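Anopheles gambiae adenosine kinase (PDB 3LOO) catalyses the transfer of phosphate from ATP to adenosine, giving AMP, and is captured here with bis(adenosine)-5'-tetraphosphate in its ligand pocket. Local coordinates at residues Q91-R96 / L324-Q329; V232-G237 / K274-I279; D317-G322 / C339-A344. All coordinates share one frame; numbering follows the deposited sequence.

The three contacts lie within the α/β fold of a pfkB-family kinase and meet around helix 315-328. Interaction 3 crosses the start of that helix with helix 333-350, beside the bound dinucleotide. Interaction 1 uses its far end against helix 82-94, with its centre about 11 Å from that of interaction 3, and the two touch where I93 reaches G322 and C339. Interaction 2 joins two parallel strands of the nine-stranded sheet, about 15 Å from interaction 3 between centres. F236 and I278 there pack on V320 and F319. Along the chain, interaction 2 falls between the two segments of interaction 1, whereas interactions 1 and 3 alternate. Interactions 1 and 2 do not touch; helix 315-328 thus relates the sheet to the ligand pocket.

Interaction 1: Q91-R96 / L324-Q329; sequences QWILQR and LAQLLQ
L94 and A325 bring the two backbones nearest, with 6.0 Å between their CA atoms. Helix 82-94 gives way at Q95, which takes up positive phi, while 324-329 lies at the C-terminal part of helix 315-328. The small side chain of A325 points at the other helix and is met by I93, whose CG2 comes to 3.6 Å from A325 CB. I93 sets CG1 beside its backbone N (chi1 -61°), which turns the CG2 methyl toward A325. L94 leaves its helix across the line of contact rather than straight into it, yet its two methyls bend back. CD1 lies 3.5 Å from A325 O and runs alongside the outer part of the Q329 side chain, from CG to the amide, the two chains passing in opposite directions. CD2 meets CD2 of L328 at 4.1 Å, and those two side chains cross at about a right angle. With chi2 at 9°, nearly eclipsed, L94 holds a probably strained conformation that carries both methyls to the other helix. Beyond the pair, I93 also packs on C339 and W342 of helix 333-350, and L328 on F179 of strand 179-183, so the contact ties two helices of the kinase fold to their neighbours. No hydrogen bond crosses between the segments; the 228 Å² they bury is mostly apolar, and cohesion here rests on fit and the exclusion of water.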
loop_
_atom_site.group_PDB
_atom_site.type_symbol
_atom_site.label_atom_id
_atom_site.label_comp_id
_atom_site.label_asym_id
_atom_site.label_seq_id
_atom_site.Cartn_x
_atom_site.Cartn_y
_atom_site.Cartn_z
ATOM N N GLN A 91 -1.680 13.071 2.498
ATOM C CA GLN A 91 -1.337 14.465 2.248
ATOM C C GLN A 91 -2.560 15.338 1.877
ATOM O O GLN A 91 -2.689 16.506 2.324
ATOM C CB GLN A 91 -0.271 14.523 1.155
ATOM C CG GLN A 91 1.111 14.284 1.697
ATOM C CD GLN A 91 1.596 15.423 2.624
ATOM O OE1 GLN A 91 1.020 16.521 2.673
ATOM N NE2 GLN A 91 2.664 15.163 3.326
ATOM N N TRP A 92 -3.459 14.764 1.094
ATOM C CA TRP A 92 -4.636 15.495 0.666
ATOM C C TRP A 92 -5.448 15.868 1.902
ATOM O O TRP A 92 -5.866 17.025 2.070
ATOM C CB TRP A 92 -5.457 14.680 -0.333
ATOM C CG TRP A 92 -6.804 15.304 -0.572
ATOM C CD1 TRP A 92 -7.063 16.522 -1.172
ATOM C CD2 TRP A 92 -8.069 14.766 -0.206
ATOM N NE1 TRP A 92 -8.419 16.762 -1.200
ATOM C CE2 TRP A 92 -9.060 15.703 -0.611
ATOM C CE3 TRP A 92 -8.473 13.582 0.422
ATOM C CZ2 TRP A 92 -10.427 15.493 -0.390
ATOM C CZ3 TRP A 92 -9.845 13.370 0.629
ATOM C CH2 TRP A 92 -10.799 14.328 0.220
ATOM N N ILE A 93 -5.629 14.898 2.796
ATOM C CA ILE A 93 -6.320 15.134 4.074
ATOM C C ILE A 93 -5.537 16.116 4.976
ATOM O O ILE A 93 -6.102 17.047 5.534
ATOM C CB ILE A 93 -6.625 13.790 4.801
ATOM C CG1 ILE A 93 -7.548 12.911 3.931
ATOM C CG2 ILE A 93 -7.203 14.026 6.231
ATOM C CD1 ILE A 93 -7.644 11.493 4.368
ATOM N N LEU A 94 -4.232 15.938 5.092
ATOM C CA LEU A 94 -3.445 16.809 5.947
ATOM C C LEU A 94 -3.453 18.273 5.491
ATOM O O LEU A 94 -3.466 19.182 6.331
ATOM C CB LEU A 94 -2.006 16.315 5.989
ATOM C CG LEU A 94 -1.395 15.558 7.183
ATOM C CD1 LEU A 94 -2.344 15.091 8.304
ATOM C CD2 LEU A 94 -0.402 14.467 6.700
ATOM N N GLN A 95 -3.421 18.516 4.176
ATOM C CA GLN A 95 -3.276 19.892 3.666
ATOM C C GLN A 95 -2.032 20.580 4.252
ATOM O O GLN A 95 -2.051 21.742 4.655
ATOM C CB GLN A 95 -4.546 20.706 3.953
ATOM C CG GLN A 95 -5.798 20.181 3.181
ATOM C CD GLN A 95 -5.708 20.418 1.669
ATOM O OE1 GLN A 95 -5.843 19.483 0.856
ATOM N NE2 GLN A 95 -5.483 21.673 1.278
ATOM N N ARG A 96 -0.948 19.838 4.349
ATOM C CA ARG A 96 0.297 20.420 4.811
ATOM C C ARG A 96 1.371 19.657 4.075
ATOM O O ARG A 96 1.711 18.532 4.489
ATOM C CB ARG A 96 0.447 20.318 6.330
ATOM C CG ARG A 96 1.750 20.887 6.788
ATOM C CD ARG A 96 2.079 20.471 8.226
ATOM N NE ARG A 96 3.312 21.154 8.590
ATOM C CZ ARG A 96 4.508 20.886 8.091
ATOM N NH1 ARG A 96 4.676 19.906 7.196
ATOM N NH2 ARG A 96 5.555 21.593 8.494
ATOM N N LEU A 324 -3.614 7.031 8.318
ATOM C CA LEU A 324 -2.291 7.646 8.614
ATOM C C LEU A 324 -2.447 9.169 8.848
ATOM O O LEU A 324 -1.735 9.741 9.655
ATOM C CB LEU A 324 -1.297 7.415 7.465
ATOM C CG LEU A 324 -0.730 5.987 7.310
ATOM C CD1 LEU A 324 0.020 5.896 6.021
ATOM C CD2 LEU A 324 0.214 5.670 8.471
ATOM N N ALA A 325 -3.347 9.820 8.113
ATOM C CA ALA A 325 -3.581 11.258 8.330
ATOM C C ALA A 325 -3.998 11.554 9.792
ATOM O O ALA A 325 -3.630 12.601 10.373
ATOM C CB ALA A 325 -4.620 11.767 7.357
ATOM N N GLN A 326 -4.799 10.666 10.381
ATOM C CA GLN A 326 -5.242 10.868 11.756
ATOM C C GLN A 326 -4.201 10.425 12.753
ATOM O O GLN A 326 -4.097 11.014 13.827
ATOM C CB GLN A 326 -6.585 10.193 12.034
ATOM C CG GLN A 326 -7.703 10.764 11.170
ATOM C CD GLN A 326 -7.756 12.301 11.181
ATOM O OE1 GLN A 326 -7.489 12.942 12.196
ATOM N NE2 GLN A 326 -8.109 12.889 10.048
ATOM N N LEU A 327 -3.426 9.398 12.389
ATOM C CA LEU A 327 -2.408 8.847 13.268
ATOM C C LEU A 327 -1.334 9.904 13.522
ATOM O O LEU A 327 -0.859 10.052 14.654
ATOM C CB LEU A 327 -1.748 7.605 12.631
ATOM C CG LEU A 327 -0.774 6.834 13.527
ATOM C CD1 LEU A 327 -1.522 6.141 14.679
ATOM C CD2 LEU A 327 0.085 5.788 12.742
ATOM N N LEU A 328 -0.952 10.609 12.454
ATOM C CA LEU A 328 0.026 11.690 12.511
ATOM C C LEU A 328 -0.450 12.854 13.398
ATOM O O LEU A 328 0.363 13.547 13.968
ATOM C CB LEU A 328 0.408 12.179 11.093
ATOM C CG LEU A 328 1.622 11.477 10.442
ATOM C CD1 LEU A 328 1.476 9.958 10.405
ATOM C CD2 LEU A 328 1.881 12.007 9.028
ATOM N N GLN A 329 -1.767 13.028 13.518
ATOM C CA GLN A 329 -2.365 14.048 14.364
ATOM C C GLN A 329 -2.691 13.494 15.754
ATOM O O GLN A 329 -3.529 14.067 16.444
ATOM C CB GLN A 329 -3.634 14.573 13.683
ATOM C CG GLN A 329 -3.325 15.275 12.367
ATOM C CD GLN A 329 -4.538 15.827 11.704
ATOM O OE1 GLN A 329 -5.232 15.144 10.938
ATOM N NE2 GLN A 329 -4.808 17.083 11.972
#

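Interaction 2: V232-G237 / K274-I279; sequences VDVLFG and KRIVII
F236 and I278 sit side by side on neighbouring parallel strands and point the same way, at the heart of a β-α-β crossover in the kinase's central sheet. The axes of the short strands 234-237 and 276-279 approach to 4.8 Å, their directions 11° apart, and about half of the chain between them is helical. The ring of F236 receives I278 CD1 at 3.8 Å from CE1, an oblique approach. V234 CG1 lies over one face of the same ring, displaced toward its rim, and is 4.3 Å from I278 CD1. This face of the sheet is roofed by helix 315-328: F323 meets the F236 ring edge-to-face, and F319 packs on I278. L235 and V277 point to the other face. At the strand entrance R275 stretches out as far as CD, then bends at chi3, carrying NE to V232 O at 3.0 Å. That bond is well off straight (139°), and the oxygen lies 31° out of the guanidinium plane; the terminal nitrogens are held elsewhere, by L266 O among others. D233 O accepts I276 N and also a water, which gives its second hydrogen to K274 O, with 2.9 Å from the water oxygen to K274 O.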
loop_
_atom_site.group_PDB
_atom_site.type_symbol
_atom_site.label_atom_id
_atom_site.label_comp_id
_atom_site.label_asym_id
_atom_site.label_seq_id
_atom_site.Cartn_x
_atom_site.Cartn_y
_atom_site.Cartn_z
ATOM N N VAL A 232 6.567 -5.264 13.473
ATOM C CA VAL A 232 5.350 -4.637 12.916
ATOM C C VAL A 232 4.410 -4.189 14.009
ATOM O O VAL A 232 3.921 -5.022 14.773
ATOM C CB VAL A 232 4.658 -5.562 11.905
ATOM C CG1 VAL A 232 3.310 -5.016 11.502
ATOM C CG2 VAL A 232 5.581 -5.717 10.656
ATOM N N ASP A 233 4.151 -2.865 14.092
ATOM C CA ASP A 233 3.205 -2.309 15.072
ATOM C C ASP A 233 1.772 -2.344 14.579
ATOM O O ASP A 233 0.852 -2.484 15.376
ATOM C CB ASP A 233 3.573 -0.853 15.448
ATOM C CG ASP A 233 4.904 -0.771 16.138
ATOM O OD1 ASP A 233 5.884 -0.371 15.486
ATOM O OD2 ASP A 233 4.971 -1.204 17.305
ATOM N N VAL A 234 1.588 -2.119 13.283
ATOM C CA VAL A 234 0.250 -2.134 12.641
ATOM C C VAL A 234 0.362 -2.924 11.318
ATOM O O VAL A 234 1.217 -2.634 10.469
ATOM C CB VAL A 234 -0.335 -0.708 12.344
ATOM C CG1 VAL A 234 -1.782 -0.808 11.861
ATOM C CG2 VAL A 234 -0.288 0.266 13.588
ATOM N N LEU A 235 -0.524 -3.914 11.153
ATOM C CA LEU A 235 -0.642 -4.653 9.903
ATOM C C LEU A 235 -2.050 -4.400 9.301
ATOM O O LEU A 235 -3.050 -4.624 9.968
ATOM C CB LEU A 235 -0.460 -6.143 10.157
ATOM C CG LEU A 235 -0.680 -7.060 8.936
ATOM C CD1 LEU A 235 0.269 -6.674 7.817
ATOM C CD2 LEU A 235 -0.573 -8.596 9.266
ATOM N N PHE A 236 -2.091 -3.910 8.073
ATOM C CA PHE A 236 -3.331 -3.752 7.313
ATOM C C PHE A 236 -3.403 -4.881 6.278
ATOM O O PHE A 236 -2.362 -5.379 5.807
ATOM C CB PHE A 236 -3.315 -2.434 6.533
ATOM C CG PHE A 236 -3.093 -1.193 7.384
ATOM C CD1 PHE A 236 -4.161 -0.550 7.979
ATOM C CD2 PHE A 236 -1.802 -0.649 7.530
ATOM C CE1 PHE A 236 -3.967 0.654 8.737
ATOM C CE2 PHE A 236 -1.587 0.516 8.297
ATOM C CZ PHE A 236 -2.674 1.168 8.891
ATOM N N GLY A 237 -4.622 -5.264 5.901
ATOM C CA GLY A 237 -4.806 -6.185 4.769
ATOM C C GLY A 237 -6.280 -6.399 4.522
ATOM O O GLY A 237 -7.112 -6.016 5.351
ATOM N N LYS A 274 1.437 -2.521 21.884
ATOM C CA LYS A 274 0.706 -3.711 21.479
ATOM C C LYS A 274 0.346 -3.652 19.983
ATOM O O LYS A 274 -0.151 -2.631 19.492
ATOM C CB LYS A 274 -0.586 -3.831 22.286
ATOM C CG LYS A 274 -0.354 -3.951 23.813
ATOM C CD LYS A 274 -1.581 -4.447 24.489
ATOM C CE LYS A 274 -1.255 -5.431 25.609
ATOM N NZ LYS A 274 -1.612 -4.838 26.924
ATOM N N ARG A 275 0.582 -4.760 19.280
ATOM C CA ARG A 275 0.285 -4.820 17.846
ATOM C C ARG A 275 -1.197 -4.665 17.577
ATOM O O ARG A 275 -2.050 -5.201 18.293
ATOM C CB ARG A 275 0.760 -6.136 17.228
ATOM C CG ARG A 275 0.580 -6.221 15.701
ATOM C CD ARG A 275 1.197 -7.522 15.144
ATOM N NE ARG A 275 2.646 -7.652 15.376
ATOM C CZ ARG A 275 3.206 -8.485 16.258
ATOM N NH1 ARG A 275 2.462 -9.225 17.073
ATOM N NH2 ARG A 275 4.528 -8.578 16.338
ATOM N N ILE A 276 -1.462 -3.944 16.503
ATOM C CA ILE A 276 -2.801 -3.747 15.925
ATOM C C ILE A 276 -2.850 -4.458 14.572
ATOM O O ILE A 276 -1.895 -4.358 13.777
ATOM C CB ILE A 276 -3.044 -2.234 15.712
ATOM C CG1 ILE A 276 -3.048 -1.554 17.072
ATOM C CG2 ILE A 276 -4.373 -1.993 15.090
ATOM C CD1 ILE A 276 -4.064 -2.135 17.981
ATOM N N VAL A 277 -3.917 -5.216 14.334
ATOM C CA VAL A 277 -4.173 -5.781 13.005
ATOM C C VAL A 277 -5.510 -5.219 12.511
ATOM O O VAL A 277 -6.498 -5.263 13.239
ATOM C CB VAL A 277 -4.170 -7.327 13.033
ATOM C CG1 VAL A 277 -4.436 -7.898 11.629
ATOM C CG2 VAL A 277 -2.838 -7.855 13.631
ATOM N N ILE A 278 -5.523 -4.670 11.302
ATOM C CA ILE A 278 -6.763 -4.074 10.706
ATOM C C ILE A 278 -7.115 -4.805 9.407
ATOM O O ILE A 278 -6.282 -4.855 8.495
ATOM C CB ILE A 278 -6.623 -2.540 10.504
ATOM C CG1 ILE A 278 -6.512 -1.850 11.878
ATOM C CG2 ILE A 278 -7.824 -1.954 9.741
ATOM C CD1 ILE A 278 -6.012 -0.395 11.811
ATOM N N ILE A 279 -8.312 -5.383 9.334
ATOM C CA ILE A 279 -8.738 -6.153 8.158
ATOM C C ILE A 279 -9.946 -5.503 7.541
ATOM O O ILE A 279 -10.987 -5.371 8.208
ATOM C CB ILE A 279 -9.046 -7.620 8.523
ATOM C CG1 ILE A 279 -7.776 -8.237 9.141
ATOM C CG2 ILE A 279 -9.493 -8.410 7.259
ATOM C CD1 ILE A 279 -7.992 -9.532 9.806
HETATM O O HOH W 1 0.579 -0.803 17.418
#

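Interaction 3: D317-G322 / C339-A344; sequences DAFVGG and CGIWAA. With B4P (bis(adenosine)-5'-tetraphosphate), chain D.
The carbonyl oxygen of G340 is approached from both helices: by a hydrogen bond from A344 N of its own helix at 3.0 Å, and by a CA-H...O contact from across, with F319 CA 3.4 Å from G340 O and an angle of 167° at the hydrogen. Contact this intimate depends on two glycines. G340 and G322 have no side chains between the backbones, and the CA atoms of F319 and G340 approach to 3.9 Å where the axes of the short helical segments, inclined at 136°, pass 6.7 Å apart. A343 CB then settles against A318 O. F319 swings its ring to the side of its carbonyl carbon, where it lies along the second helix; I341 CG1 meets its edge in the ring plane, 3.8 Å from CE1. In the ribokinase-like fold of the pfkB family, the Gly-Ala-Gly-Asp sequence at the start of helix 315-328 forms the anion hole, and the bound tetraphosphate is consistent with that. D317 N donates to B4P O1B at 3.1 Å (144°), while G314 N supplies another bond to the ligand. The carboxylate of D317 is positioned by S82 and N85 at the head of helix 82-94. On the second helix, A344 CB touches the ribose ring oxygen O4F of B4P at 3.4 Å, and I341 CG2 packs near the ribose hydroxyl O2F at 3.8 Å.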
loop_
_atom_site.group_PDB
_atom_site.type_symbol
_atom_site.label_atom_id
_atom_site.label_comp_id
_atom_site.label_asym_id
_atom_site.label_seq_id
_atom_site.Cartn_x
_atom_site.Cartn_y
_atom_site.Cartn_z
ATOM N N ASP A 317 -5.921 1.411 -0.408
ATOM C CA ASP A 317 -4.805 2.349 -0.247
ATOM C C ASP A 317 -5.241 3.665 0.386
ATOM O O ASP A 317 -4.531 4.203 1.242
ATOM C CB ASP A 317 -4.041 2.591 -1.563
ATOM C CG ASP A 317 -3.536 1.262 -2.224
ATOM O OD1 ASP A 317 -3.301 0.254 -1.513
ATOM O OD2 ASP A 317 -3.367 1.249 -3.469
ATOM N N ALA A 318 -6.425 4.136 -0.034
ATOM C CA ALA A 318 -7.060 5.325 0.480
ATOM C C ALA A 318 -7.514 5.162 1.910
ATOM O O ALA A 318 -7.476 6.138 2.692
ATOM C CB ALA A 318 -8.333 5.673 -0.413
ATOM N N PHE A 319 -7.978 3.952 2.236
ATOM C CA PHE A 319 -8.311 3.630 3.618
ATOM C C PHE A 319 -7.073 3.856 4.483
ATOM O O PHE A 319 -7.150 4.522 5.516
ATOM C CB PHE A 319 -8.778 2.190 3.789
ATOM C CG PHE A 319 -8.953 1.809 5.228
ATOM C CD1 PHE A 319 -10.150 2.091 5.905
ATOM C CD2 PHE A 319 -7.896 1.236 5.929
ATOM C CE1 PHE A 319 -10.297 1.790 7.256
ATOM C CE2 PHE A 319 -8.030 0.939 7.297
ATOM C CZ PHE A 319 -9.218 1.211 7.962
ATOM N N VAL A 320 -5.942 3.322 4.061
ATOM C CA VAL A 320 -4.684 3.518 4.829
ATOM C C VAL A 320 -4.245 4.993 4.877
ATOM O O VAL A 320 -3.857 5.479 5.930
ATOM C CB VAL A 320 -3.526 2.620 4.341
ATOM C CG1 VAL A 320 -2.181 2.984 5.074
ATOM C CG2 VAL A 320 -3.840 1.136 4.633
ATOM N N GLY A 321 -4.310 5.700 3.751
ATOM C CA GLY A 321 -4.017 7.153 3.776
ATOM C C GLY A 321 -4.856 7.918 4.817
ATOM O O GLY A 321 -4.324 8.753 5.514
ATOM N N GLY A 322 -6.156 7.640 4.900
ATOM C CA GLY A 322 -7.057 8.296 5.864
ATOM C C GLY A 322 -6.624 7.975 7.291
ATOM O O GLY A 322 -6.559 8.858 8.152
ATOM N N CYS A 339 -11.706 7.834 9.691
ATOM C CA CYS A 339 -11.155 8.635 8.588
ATOM C C CYS A 339 -10.777 7.773 7.374
ATOM O O CYS A 339 -10.980 8.183 6.232
ATOM C CB CYS A 339 -9.965 9.473 9.048
ATOM S SG CYS A 339 -9.374 10.629 7.773
ATOM N N GLY A 340 -10.219 6.583 7.630
ATOM C CA GLY A 340 -9.898 5.607 6.575
ATOM C C GLY A 340 -11.126 5.235 5.766
ATOM O O GLY A 340 -11.110 5.245 4.536
ATOM N N ILE A 341 -12.208 4.919 6.460
ATOM C CA ILE A 341 -13.436 4.534 5.777
ATOM C C ILE A 341 -14.009 5.701 4.998
ATOM O O ILE A 341 -14.458 5.536 3.881
ATOM C CB ILE A 341 -14.500 3.983 6.761
ATOM C CG1 ILE A 341 -13.994 2.670 7.375
ATOM C CG2 ILE A 341 -15.851 3.768 6.014
ATOM C CD1 ILE A 341 -14.749 2.245 8.635
ATOM N N TRP A 342 -13.972 6.888 5.592
ATOM C CA TRP A 342 -14.437 8.110 4.926
ATOM C C TRP A 342 -13.638 8.381 3.636
ATOM O O TRP A 342 -14.215 8.680 2.582
ATOM C CB TRP A 342 -14.343 9.304 5.895
ATOM C CG TRP A 342 -14.564 10.618 5.234
ATOM C CD1 TRP A 342 -15.779 11.226 4.987
ATOM C CD2 TRP A 342 -13.559 11.497 4.710
ATOM N NE1 TRP A 342 -15.575 12.427 4.355
ATOM C CE2 TRP A 342 -14.227 12.622 4.175
ATOM C CE3 TRP A 342 -12.154 11.442 4.643
ATOM C CZ2 TRP A 342 -13.538 13.689 3.564
ATOM C CZ3 TRP A 342 -11.471 12.496 4.046
ATOM C CH2 TRP A 342 -12.169 13.606 3.506
ATOM N N ALA A 343 -12.319 8.221 3.717
ATOM C CA ALA A 343 -11.432 8.525 2.589
ATOM C C ALA A 343 -11.618 7.549 1.446
ATOM O O ALA A 343 -11.661 7.945 0.270
ATOM C CB ALA A 343 -9.968 8.534 3.042
ATOM N N ALA A 344 -11.705 6.265 1.784
ATOM C CA ALA A 344 -11.980 5.249 0.791
ATOM C C ALA A 344 -13.292 5.569 0.057
ATOM O O ALA A 344 -13.359 5.506 -1.165
ATOM C CB ALA A 344 -12.048 3.899 1.445
HETATM P PA B4P D . -6.889 -2.203 -5.630
HETATM O O1A B4P D . -7.801 -1.262 -6.402
HETATM O O2A B4P D . -6.769 -3.640 -6.136
HETATM O O3A B4P D . -7.558 -2.357 -4.179
HETATM P PB B4P D . -6.761 -1.982 -2.851
HETATM O O1B B4P D . -6.535 -0.472 -2.742
HETATM O O2B B4P D . -5.614 -2.937 -2.566
HETATM O O3B B4P D . -8.174 -2.375 -2.069
HETATM P PG B4P D . -8.405 -3.519 -0.959
HETATM O O1G B4P D . -8.890 -4.797 -1.554
HETATM O O2G B4P D . -7.113 -3.626 -0.173
HETATM O O3G B4P D . -9.526 -2.907 0.008
HETATM P PD B4P D . -11.071 -3.315 0.228
HETATM O O1D B4P D . -11.645 -3.676 -1.092
HETATM O O2D B4P D . -11.252 -4.225 1.410
HETATM O O5E B4P D . -5.423 -1.532 -5.425
HETATM C C5E B4P D . -4.977 -0.899 -6.604
HETATM C C4E B4P D . -3.555 -0.418 -6.551
HETATM O O4E B4P D . -2.619 -1.465 -6.294
HETATM C C3E B4P D . -3.191 0.085 -7.921
HETATM O O3E B4P D . -3.208 1.522 -7.805
HETATM C C2E B4P D . -1.772 -0.417 -8.162
HETATM O O2E B4P D . -0.833 0.587 -8.569
HETATM C C1E B4P D . -1.381 -1.071 -6.823
HETATM N N9A B4P D . -0.532 -2.250 -7.072
HETATM C C8A B4P D . -0.867 -3.420 -7.691
HETATM N N7A B4P D . 0.239 -4.220 -7.706
HETATM C C5A B4P D . 1.282 -3.549 -7.133
HETATM C C6A B4P D . 2.627 -3.845 -6.858
HETATM N N6A B4P D . 3.223 -5.023 -7.221
HETATM N N1A B4P D . 3.396 -2.902 -6.256
HETATM C C2A B4P D . 2.874 -1.711 -5.870
HETATM N N3A B4P D . 1.586 -1.412 -6.108
HETATM C C4A B4P D . 0.776 -2.312 -6.724
HETATM O O5F B4P D . -11.638 -1.860 0.588
HETATM C C5F B4P D . -10.985 -1.004 1.518
HETATM C C4F B4P D . -12.025 0.022 1.967
HETATM O O4F B4P D . -12.715 0.612 0.850
HETATM C C3F B4P D . -13.146 -0.643 2.746
HETATM O O3F B4P D . -12.729 -0.864 4.087
HETATM C C2F B4P D . -14.271 0.363 2.611
HETATM O O2F B4P D . -14.122 1.420 3.580
HETATM C C1F B4P D . -14.083 0.888 1.176
HETATM N N9B B4P D . -14.959 0.067 0.281
HETATM C C8B B4P D . -14.556 -0.948 -0.509
HETATM N N7B B4P D . -15.602 -1.489 -1.178
HETATM C C5B B4P D . -16.722 -0.824 -0.824
HETATM C C6B B4P D . -18.074 -0.913 -1.143
HETATM N N6B B4P D . -18.482 -1.857 -2.029
HETATM N N1B B4P D . -18.964 -0.038 -0.580
HETATM C C2B B4P D . -18.559 0.908 0.303
HETATM N N3B B4P D . -17.251 1.034 0.663
HETATM C C4B B4P D . -16.297 0.200 0.143
#